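Local structure of protein (sliding clamp) (Enterobacteria phage RB69, 1B77) at residues L54-S68 and I81-A95. The protein probably encircles DNA as a ring-shaped trimer and tethers the phage DNA polymerase to its template, making replication processive. Residues are numbered along the deposited sequence; the frame is centred on the assembly and turned at random.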
ATOM      1  N   LEU A  54      10.638 -15.299  22.960  1.00 23.67           N
ATOM      2  CA  LEU A  54      10.062 -15.254  21.623  1.00 22.87           C
ATOM      3  C   LEU A  54      11.107 -14.702  20.650  1.00 22.46           C
ATOM      4  O   LEU A  54      11.653 -13.620  20.867  1.00 22.36           O
ATOM      5  CB  LEU A  54       8.817 -14.372  21.625  1.00 22.21           C
ATOM      6  CG  LEU A  54       7.607 -14.979  22.334  1.00 22.27           C
ATOM      7  CD1 LEU A  54       6.574 -13.890  22.623  1.00 22.26           C
ATOM      8  CD2 LEU A  54       7.020 -16.081  21.472  1.00 21.72           C
ATOM      9  N   TYR A  55      11.385 -15.460  19.594  1.00 21.93           N
ATOM     10  CA  TYR A  55      12.365 -15.075  18.577  1.00 21.90           C
ATOM     11  C   TYR A  55      11.792 -14.016  17.632  1.00 21.71           C
ATOM     12  O   TYR A  55      12.494 -13.086  17.239  1.00 21.67           O
ATOM     13  CB  TYR A  55      12.763 -16.302  17.755  1.00 22.59           C
ATOM     14  CG  TYR A  55      13.911 -16.074  16.794  1.00 23.05           C
ATOM     15  CD1 TYR A  55      15.211 -15.902  17.259  1.00 23.40           C
ATOM     16  CD2 TYR A  55      13.693 -16.021  15.416  1.00 23.46           C
ATOM     17  CE1 TYR A  55      16.275 -15.685  16.377  1.00 24.10           C
ATOM     18  CE2 TYR A  55      14.747 -15.803  14.521  1.00 24.07           C
ATOM     19  CZ  TYR A  55      16.033 -15.638  15.009  1.00 24.40           C
ATOM     20  OH  TYR A  55      17.078 -15.454  14.133  1.00 25.20           O
ATOM     21  N   ASP A  56      10.521 -14.169  17.270  1.00 21.17           N
ATOM     22  CA  ASP A  56       9.853 -13.247  16.352  1.00 21.44           C
ATOM     23  C   ASP A  56       8.572 -12.713  16.982  1.00 21.51           C
ATOM     24  O   ASP A  56       7.469 -13.141  16.640  1.00 21.16           O
ATOM     25  CB  ASP A  56       9.511 -13.964  15.042  1.00 21.39           C
ATOM     26  CG  ASP A  56       9.083 -13.003  13.937  1.00 21.79           C
ATOM     27  OD1 ASP A  56       8.671 -11.855  14.236  1.00 21.17           O
ATOM     28  OD2 ASP A  56       9.149 -13.413  12.757  1.00 22.16           O
ATOM     29  N   LEU A  57       8.736 -11.767  17.900  1.00 21.82           N
ATOM     30  CA  LEU A  57       7.624 -11.166  18.617  1.00 22.29           C
ATOM     31  C   LEU A  57       6.555 -10.570  17.713  1.00 22.94           C
ATOM     32  O   LEU A  57       5.362 -10.739  17.963  1.00 23.10           O
ATOM     33  CB  LEU A  57       8.150 -10.081  19.561  1.00 21.95           C
ATOM     34  CG  LEU A  57       7.105  -9.269  20.324  1.00 21.89           C
ATOM     35  CD1 LEU A  57       6.191 -10.207  21.090  1.00 21.49           C
ATOM     36  CD2 LEU A  57       7.806  -8.291  21.264  1.00 21.66           C
ATOM     37  N   ASN A  58       6.968  -9.880  16.659  1.00 23.31           N
ATOM     38  CA  ASN A  58       5.984  -9.263  15.785  1.00 24.42           C
ATOM     39  C   ASN A  58       5.024 -10.242  15.130  1.00 24.19           C
ATOM     40  O   ASN A  58       3.816  -9.991  15.100  1.00 24.04           O
ATOM     41  CB  ASN A  58       6.649  -8.434  14.698  1.00 25.71           C
ATOM     42  CG  ASN A  58       5.711  -7.393  14.138  1.00 27.47           C
ATOM     43  OD1 ASN A  58       5.289  -6.480  14.863  1.00 28.09           O
ATOM     44  ND2 ASN A  58       5.357  -7.526  12.856  1.00 27.58           N
ATOM     45  N   SER A  59       5.553 -11.349  14.602  1.00 24.03           N
ATOM     46  CA  SER A  59       4.711 -12.354  13.947  1.00 23.96           C
ATOM     47  C   SER A  59       3.811 -13.047  14.967  1.00 23.71           C
ATOM     48  O   SER A  59       2.700 -13.466  14.645  1.00 23.97           O
ATOM     49  CB  SER A  59       5.568 -13.392  13.213  1.00 24.07           C
ATOM     50  OG  SER A  59       6.343 -12.781  12.195  1.00 24.09           O
ATOM     51  N   PHE A  60       4.305 -13.181  16.192  1.00 23.65           N
ATOM     52  CA  PHE A  60       3.528 -13.784  17.271  1.00 23.30           C
ATOM     53  C   PHE A  60       2.311 -12.893  17.521  1.00 23.50           C
ATOM     54  O   PHE A  60       1.171 -13.362  17.514  1.00 23.50           O
ATOM     55  CB  PHE A  60       4.378 -13.865  18.542  1.00 23.14           C
ATOM     56  CG  PHE A  60       3.610 -14.294  19.766  1.00 22.47           C
ATOM     57  CD1 PHE A  60       3.157 -15.599  19.899  1.00 22.59           C
ATOM     58  CD2 PHE A  60       3.357 -13.392  20.791  1.00 22.48           C
ATOM     59  CE1 PHE A  60       2.461 -16.005  21.039  1.00 22.54           C
ATOM     60  CE2 PHE A  60       2.663 -13.786  21.933  1.00 22.52           C
ATOM     61  CZ  PHE A  60       2.216 -15.095  22.057  1.00 22.55           C
ATOM     62  N   LEU A  61       2.558 -11.603  17.743  1.00 23.65           N
ATOM     63  CA  LEU A  61       1.479 -10.648  17.984  1.00 24.01           C
ATOM     64  C   LEU A  61       0.454 -10.652  16.846  1.00 24.21           C
ATOM     65  O   LEU A  61      -0.752 -10.643  17.098  1.00 24.08           O
ATOM     66  CB  LEU A  61       2.048  -9.239  18.165  1.00 24.01           C
ATOM     67  CG  LEU A  61       3.000  -9.101  19.361  1.00 23.85           C
ATOM     68  CD1 LEU A  61       3.649  -7.717  19.353  1.00 23.74           C
ATOM     69  CD2 LEU A  61       2.225  -9.345  20.656  1.00 23.50           C
ATOM     70  N   SER A  62       0.931 -10.672  15.603  1.00 24.34           N
ATOM     71  CA  SER A  62       0.024 -10.696  14.456  1.00 25.03           C
ATOM     72  C   SER A  62      -0.879 -11.929  14.521  1.00 25.47           C
ATOM     73  O   SER A  62      -2.065 -11.868  14.202  1.00 25.33           O
ATOM     74  CB  SER A  62       0.811 -10.710  13.147  1.00 24.73           C
ATOM     75  OG  SER A  62       1.538  -9.506  12.996  1.00 25.68           O
ATOM     76  N   ILE A  63      -0.310 -13.051  14.943  1.00 25.84           N
ATOM     77  CA  ILE A  63      -1.085 -14.277  15.060  1.00 26.62           C
ATOM     78  C   ILE A  63      -2.221 -14.135  16.085  1.00 26.63           C
ATOM     79  O   ILE A  63      -3.287 -14.736  15.928  1.00 26.05           O
ATOM     80  CB  ILE A  63      -0.154 -15.461  15.429  1.00 26.95           C
ATOM     81  CG1 ILE A  63       0.249 -16.198  14.149  1.00 27.59           C
ATOM     82  CG2 ILE A  63      -0.818 -16.399  16.426  1.00 27.33           C
ATOM     83  CD1 ILE A  63      -0.916 -16.798  13.405  1.00 28.33           C
ATOM     84  N   LEU A  64      -2.000 -13.334  17.122  1.00 26.76           N
ATOM     85  CA  LEU A  64      -3.029 -13.148  18.144  1.00 27.28           C
ATOM     86  C   LEU A  64      -4.216 -12.383  17.577  1.00 27.47           C
ATOM     87  O   LEU A  64      -5.331 -12.486  18.081  1.00 27.58           O
ATOM     88  CB  LEU A  64      -2.464 -12.399  19.362  1.00 26.81           C
ATOM     89  CG  LEU A  64      -1.375 -13.117  20.167  1.00 26.91           C
ATOM     90  CD1 LEU A  64      -0.884 -12.220  21.296  1.00 26.49           C
ATOM     91  CD2 LEU A  64      -1.925 -14.431  20.720  1.00 26.86           C
ATOM     92  N   SER A  65      -3.981 -11.624  16.518  1.00 27.91           N
ATOM     93  CA  SER A  65      -5.058 -10.849  15.915  1.00 28.79           C
ATOM     94  C   SER A  65      -6.057 -11.754  15.195  1.00 29.01           C
ATOM     95  O   SER A  65      -7.172 -11.329  14.899  1.00 29.00           O
ATOM     96  CB  SER A  65      -4.492  -9.825  14.923  1.00 28.57           C
ATOM     97  OG  SER A  65      -4.063 -10.462  13.733  1.00 28.51           O
ATOM     98  N   LEU A  66      -5.658 -12.999  14.935  1.00 29.65           N
ATOM     99  CA  LEU A  66      -6.502 -13.961  14.225  1.00 30.37           C
ATOM    100  C   LEU A  66      -7.357 -14.855  15.116  1.00 31.22           C
ATOM    101  O   LEU A  66      -8.127 -15.667  14.611  1.00 31.26           O
ATOM    102  CB  LEU A  66      -5.638 -14.846  13.318  1.00 30.02           C
ATOM    103  CG  LEU A  66      -4.830 -14.122  12.237  1.00 30.18           C
ATOM    104  CD1 LEU A  66      -3.995 -15.123  11.456  1.00 29.79           C
ATOM    105  CD2 LEU A  66      -5.775 -13.362  11.310  1.00 29.44           C
ATOM    106  N   VAL A  67      -7.218 -14.723  16.434  1.00 32.45           N
ATOM    107  CA  VAL A  67      -8.002 -15.539  17.367  1.00 33.43           C
ATOM    108  C   VAL A  67      -8.843 -14.677  18.312  1.00 34.45           C
ATOM    109  O   VAL A  67      -8.717 -13.454  18.324  1.00 34.47           O
ATOM    110  CB  VAL A  67      -7.090 -16.457  18.210  1.00 33.37           C
ATOM    111  CG1 VAL A  67      -6.375 -17.448  17.308  1.00 33.07           C
ATOM    112  CG2 VAL A  67      -6.071 -15.618  18.986  1.00 33.06           C
ATOM    113  N   SER A  68      -9.699 -15.319  19.103  1.00 35.57           N
ATOM    114  CA  SER A  68     -10.548 -14.599  20.049  1.00 37.07           C
ATOM    115  C   SER A  68      -9.702 -13.731  20.972  1.00 37.98           C
ATOM    116  O   SER A  68      -8.666 -14.174  21.482  1.00 38.01           O
ATOM    117  CB  SER A  68     -11.361 -15.584  20.897  1.00 37.04           C
ATOM    118  OG  SER A  68     -12.110 -16.465  20.080  1.00 37.75           O
ATOM    119  N   ILE A  81       4.652 -22.726  22.913  1.00 32.23           N
ATOM    120  CA  ILE A  81       3.490 -21.965  23.337  1.00 31.19           C
ATOM    121  C   ILE A  81       2.196 -22.438  22.709  1.00 30.93           C
ATOM    122  O   ILE A  81       2.146 -22.721  21.509  1.00 30.85           O
ATOM    123  CB  ILE A  81       3.634 -20.486  22.970  1.00 31.03           C
ATOM    124  CG1 ILE A  81       4.912 -19.920  23.573  1.00 30.61           C
ATOM    125  CG2 ILE A  81       2.409 -19.722  23.432  1.00 30.41           C
ATOM    126  CD1 ILE A  81       5.305 -18.600  22.966  1.00 30.37           C
ATOM    127  N   LYS A  82       1.146 -22.497  23.524  1.00 30.50           N
ATOM    128  CA  LYS A  82      -0.172 -22.892  23.058  1.00 30.28           C
ATOM    129  C   LYS A  82      -1.158 -21.733  23.170  1.00 29.75           C
ATOM    130  O   LYS A  82      -1.239 -21.072  24.200  1.00 29.52           O
ATOM    131  CB  LYS A  82      -0.712 -24.082  23.859  1.00 30.74           C
ATOM    132  CG  LYS A  82      -2.155 -24.417  23.494  1.00 31.39           C
ATOM    133  CD  LYS A  82      -2.736 -25.553  24.323  1.00 32.12           C
ATOM    134  CE  LYS A  82      -4.229 -25.737  24.008  1.00 32.85           C
ATOM    135  NZ  LYS A  82      -4.803 -26.970  24.636  1.00 33.05           N
ATOM    136  N   ILE A  83      -1.907 -21.498  22.100  1.00 29.23           N
ATOM    137  CA  ILE A  83      -2.902 -20.436  22.074  1.00 28.77           C
ATOM    138  C   ILE A  83      -4.261 -21.098  21.883  1.00 29.23           C
ATOM    139  O   ILE A  83      -4.596 -21.560  20.784  1.00 28.95           O
ATOM    140  CB  ILE A  83      -2.640 -19.456  20.917  1.00 28.39           C
ATOM    141  CG1 ILE A  83      -1.205 -18.925  21.011  1.00 28.08           C
ATOM    142  CG2 ILE A  83      -3.639 -18.309  20.972  1.00 27.55           C
ATOM    143  CD1 ILE A  83      -0.745 -18.174  19.779  1.00 28.08           C
ATOM    144  N   ALA A  84      -5.036 -21.149  22.963  1.00 29.15           N
ATOM    145  CA  ALA A  84      -6.349 -21.784  22.949  1.00 29.54           C
ATOM    146  C   ALA A  84      -7.485 -20.862  22.528  1.00 29.75           C
ATOM    147  O   ALA A  84      -7.803 -19.897  23.223  1.00 29.73           O
ATOM    148  CB  ALA A  84      -6.646 -22.384  24.325  1.00 29.22           C
ATOM    149  N   ASP A  85      -8.094 -21.174  21.388  1.00 29.91           N
ATOM    150  CA  ASP A  85      -9.211 -20.386  20.861  1.00 30.32           C
ATOM    151  C   ASP A  85     -10.497 -21.223  20.970  1.00 30.04           C
ATOM    152  O   ASP A  85     -10.449 -22.376  21.395  1.00 29.76           O
ATOM    153  CB  ASP A  85      -8.927 -19.999  19.407  1.00 30.86           C
ATOM    154  CG  ASP A  85      -9.840 -18.902  18.902  1.00 31.79           C
ATOM    155  OD1 ASP A  85     -10.478 -18.219  19.730  1.00 32.55           O
ATOM    156  OD2 ASP A  85      -9.902 -18.704  17.670  1.00 32.45           O
ATOM    157  N   THR A  86     -11.639 -20.651  20.595  1.00 30.20           N
ATOM    158  CA  THR A  86     -12.919 -21.359  20.694  1.00 30.29           C
ATOM    159  C   THR A  86     -12.916 -22.793  20.141  1.00 30.23           C
ATOM    160  O   THR A  86     -13.096 -23.746  20.898  1.00 30.06           O
ATOM    161  CB  THR A  86     -14.045 -20.563  20.008  1.00 30.61           C
ATOM    162  OG1 THR A  86     -14.031 -19.210  20.489  1.00 30.91           O
ATOM    163  CG2 THR A  86     -15.409 -21.186  20.329  1.00 30.42           C
ATOM    164  N   ARG A  87     -12.715 -22.952  18.834  1.00 30.38           N
ATOM    165  CA  ARG A  87     -12.699 -24.290  18.230  1.00 30.27           C
ATOM    166  C   ARG A  87     -11.341 -24.671  17.651  1.00 29.27           C
ATOM    167  O   ARG A  87     -11.224 -25.687  16.970  1.00 28.94           O
ATOM    168  CB  ARG A  87     -13.707 -24.401  17.085  1.00 31.99           C
ATOM    169  CG  ARG A  87     -15.031 -23.723  17.284  1.00 34.50           C
ATOM    170  CD  ARG A  87     -15.084 -22.477  16.424  1.00 36.72           C
ATOM    171  NE  ARG A  87     -16.451 -22.056  16.132  1.00 38.34           N
ATOM    172  CZ  ARG A  87     -16.760 -20.952  15.457  1.00 39.15           C
ATOM    173  NH1 ARG A  87     -15.794 -20.158  15.010  1.00 39.58           N
ATOM    174  NH2 ARG A  87     -18.035 -20.641  15.229  1.00 39.69           N
ATOM    175  N   SER A  88     -10.322 -23.865  17.895  1.00 28.19           N
ATOM    176  CA  SER A  88      -9.014 -24.163  17.338  1.00 27.34           C
ATOM    177  C   SER A  88      -7.895 -23.893  18.317  1.00 27.10           C
ATOM    178  O   SER A  88      -8.113 -23.328  19.394  1.00 27.31           O
ATOM    179  CB  SER A  88      -8.795 -23.338  16.070  1.00 26.83           C
ATOM    180  OG  SER A  88      -8.973 -21.960  16.345  1.00 25.96           O
ATOM    181  N   THR A  89      -6.691 -24.293  17.924  1.00 26.59           N
ATOM    182  CA  THR A  89      -5.503 -24.113  18.744  1.00 26.25           C
ATOM    183  C   THR A  89      -4.334 -23.700  17.841  1.00 26.25           C
ATOM    184  O   THR A  89      -4.172 -24.216  16.733  1.00 26.32           O
ATOM    185  CB  THR A  89      -5.139 -25.434  19.471  1.00 26.18           C
ATOM    186  OG1 THR A  89      -6.253 -25.867  20.255  1.00 26.55           O
ATOM    187  CG2 THR A  89      -3.932 -25.247  20.378  1.00 26.00           C
ATOM    188  N   VAL A  90      -3.534 -22.753  18.307  1.00 26.02           N
ATOM    189  CA  VAL A  90      -2.376 -22.310  17.552  1.00 25.95           C
ATOM    190  C   VAL A  90      -1.145 -22.555  18.404  1.00 26.30           C
ATOM    191  O   VAL A  90      -1.094 -22.137  19.558  1.00 26.43           O
ATOM    192  CB  VAL A  90      -2.432 -20.793  17.219  1.00 25.87           C
ATOM    193  CG1 VAL A  90      -1.125 -20.365  16.546  1.00 24.98           C
ATOM    194  CG2 VAL A  90      -3.622 -20.485  16.320  1.00 25.13           C
ATOM    195  N   TYR A  91      -0.154 -23.239  17.843  1.00 26.66           N
ATOM    196  CA  TYR A  91       1.078 -23.485  18.571  1.00 26.93           C
ATOM    197  C   TYR A  91       2.143 -22.559  18.003  1.00 27.00           C
ATOM    198  O   TYR A  91       2.228 -22.378  16.788  1.00 27.28           O
ATOM    199  CB  TYR A  91       1.513 -24.945  18.433  1.00 27.73           C
ATOM    200  CG  TYR A  91       0.487 -25.922  18.949  1.00 28.40           C
ATOM    201  CD1 TYR A  91       0.299 -26.110  20.318  1.00 28.60           C
ATOM    202  CD2 TYR A  91      -0.308 -26.649  18.070  1.00 28.63           C
ATOM    203  CE1 TYR A  91      -0.659 -27.001  20.800  1.00 28.82           C
ATOM    204  CE2 TYR A  91      -1.267 -27.541  18.538  1.00 29.01           C
ATOM    205  CZ  TYR A  91      -1.439 -27.714  19.900  1.00 28.80           C
ATOM    206  OH  TYR A  91      -2.398 -28.592  20.348  1.00 28.98           O
ATOM    207  N   TRP A  92       2.939 -21.957  18.883  1.00 26.57           N
ATOM    208  CA  TRP A  92       3.998 -21.048  18.464  1.00 26.18           C
ATOM    209  C   TRP A  92       5.302 -21.471  19.136  1.00 25.95           C
ATOM    210  O   TRP A  92       5.328 -21.798  20.318  1.00 25.91           O
ATOM    211  CB  TRP A  92       3.635 -19.603  18.837  1.00 26.29           C
ATOM    212  CG  TRP A  92       4.526 -18.572  18.198  1.00 25.89           C
ATOM    213  CD1 TRP A  92       5.713 -18.093  18.683  1.00 25.87           C
ATOM    214  CD2 TRP A  92       4.318 -17.921  16.938  1.00 25.56           C
ATOM    215  NE1 TRP A  92       6.252 -17.187  17.805  1.00 25.41           N
ATOM    216  CE2 TRP A  92       5.419 -17.064  16.724  1.00 25.55           C
ATOM    217  CE3 TRP A  92       3.307 -17.986  15.966  1.00 25.73           C
ATOM    218  CZ2 TRP A  92       5.539 -16.265  15.580  1.00 25.07           C
ATOM    219  CZ3 TRP A  92       3.429 -17.193  14.819  1.00 25.54           C
ATOM    220  CH2 TRP A  92       4.540 -16.347  14.640  1.00 25.42           C
ATOM    221  N   PRO A  93       6.407 -21.473  18.384  1.00 25.66           N
ATOM    222  CA  PRO A  93       7.683 -21.881  18.970  1.00 25.36           C
ATOM    223  C   PRO A  93       8.245 -21.018  20.092  1.00 25.34           C
ATOM    224  O   PRO A  93       8.197 -19.788  20.040  1.00 24.67           O
ATOM    225  CB  PRO A  93       8.610 -21.915  17.762  1.00 25.36           C
ATOM    226  CG  PRO A  93       8.071 -20.811  16.913  1.00 25.27           C
ATOM    227  CD  PRO A  93       6.584 -21.072  16.978  1.00 25.54           C
ATOM    228  N   ALA A  94       8.772 -21.698  21.107  1.00 25.30           N
ATOM    229  CA  ALA A  94       9.412 -21.061  22.248  1.00 25.32           C
ATOM    230  C   ALA A  94      10.885 -21.048  21.873  1.00 25.22           C
ATOM    231  O   ALA A  94      11.446 -22.086  21.530  1.00 25.59           O
ATOM    232  CB  ALA A  94       9.208 -21.893  23.501  1.00 25.41           C
ATOM    233  N   ALA A  95      11.514 -19.883  21.932  1.00 24.92           N
ATOM    234  CA  ALA A  95      12.911 -19.771  21.559  1.00 24.53           C
ATOM    235  C   ALA A  95      13.884 -20.101  22.686  1.00 24.55           C
ATOM    236  O   ALA A  95      13.577 -19.938  23.866  1.00 23.92           O
ATOM    237  CB  ALA A  95      13.187 -18.371  21.044  1.00 24.62           C
TER
HETATM  238  O   HOH W   1      10.286 -18.073  19.108  1.00 20.49           O
HETATM  239  O   HOH W   2       8.875 -16.417  17.453  1.00 19.64           O
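Trp92 lies flat against helix 57-64, with Phe60 CA over one indole face, 3.8 Å from the centroid of the six-membered ring in a CH-pi contact. The phenyl ring of Phe60 turns its edge to the same indole: CD1 comes 3.7 Å from Trp92 CG, the planes stand at 66°, and the pair is T-shaped. Holding CG of Trp92 anti to the backbone N (chi1 -168°) lays the indole along the first turns of the helix, where Ile63 CG1 packs 3.4 Å from Trp92 CZ3 and Ser59 meets CH2. Around this core, Ile83 CD1 touches both Ile63 CG2 and Leu64 CD2, and Leu54 CD2 presses tightly on Ile81 CD1 at 3.4 Å. The contact is looser where Ala95 CB rests against the backbone N and CB of Tyr55; here one water joins Tyr55 N to Pro93 O, and a second accepts from both Trp92 NE1 (2.8 Å) and Asp56 N. At the other end the apolar packing continues through Val67, whose CG2 meets Ile83 CG2, and gives way to polar groups at Ser68 and Asp85. Ser68 N donates to Asp85 OD1 (3.1 Å, 153°) from above the carboxylate plane. Asp85 OD2 is bound by Gln125 of a second subunit, so one carboxylate links the end of segment 54-68 to the subunit interface. Strand 88-92 runs almost antiparallel to the helix and pairs with a strand of that subunit, continuing the sheet between chains. A helix packed on an antiparallel sheet that crosses the subunit boundary is characteristic of the ring-forming DNA processivity factors.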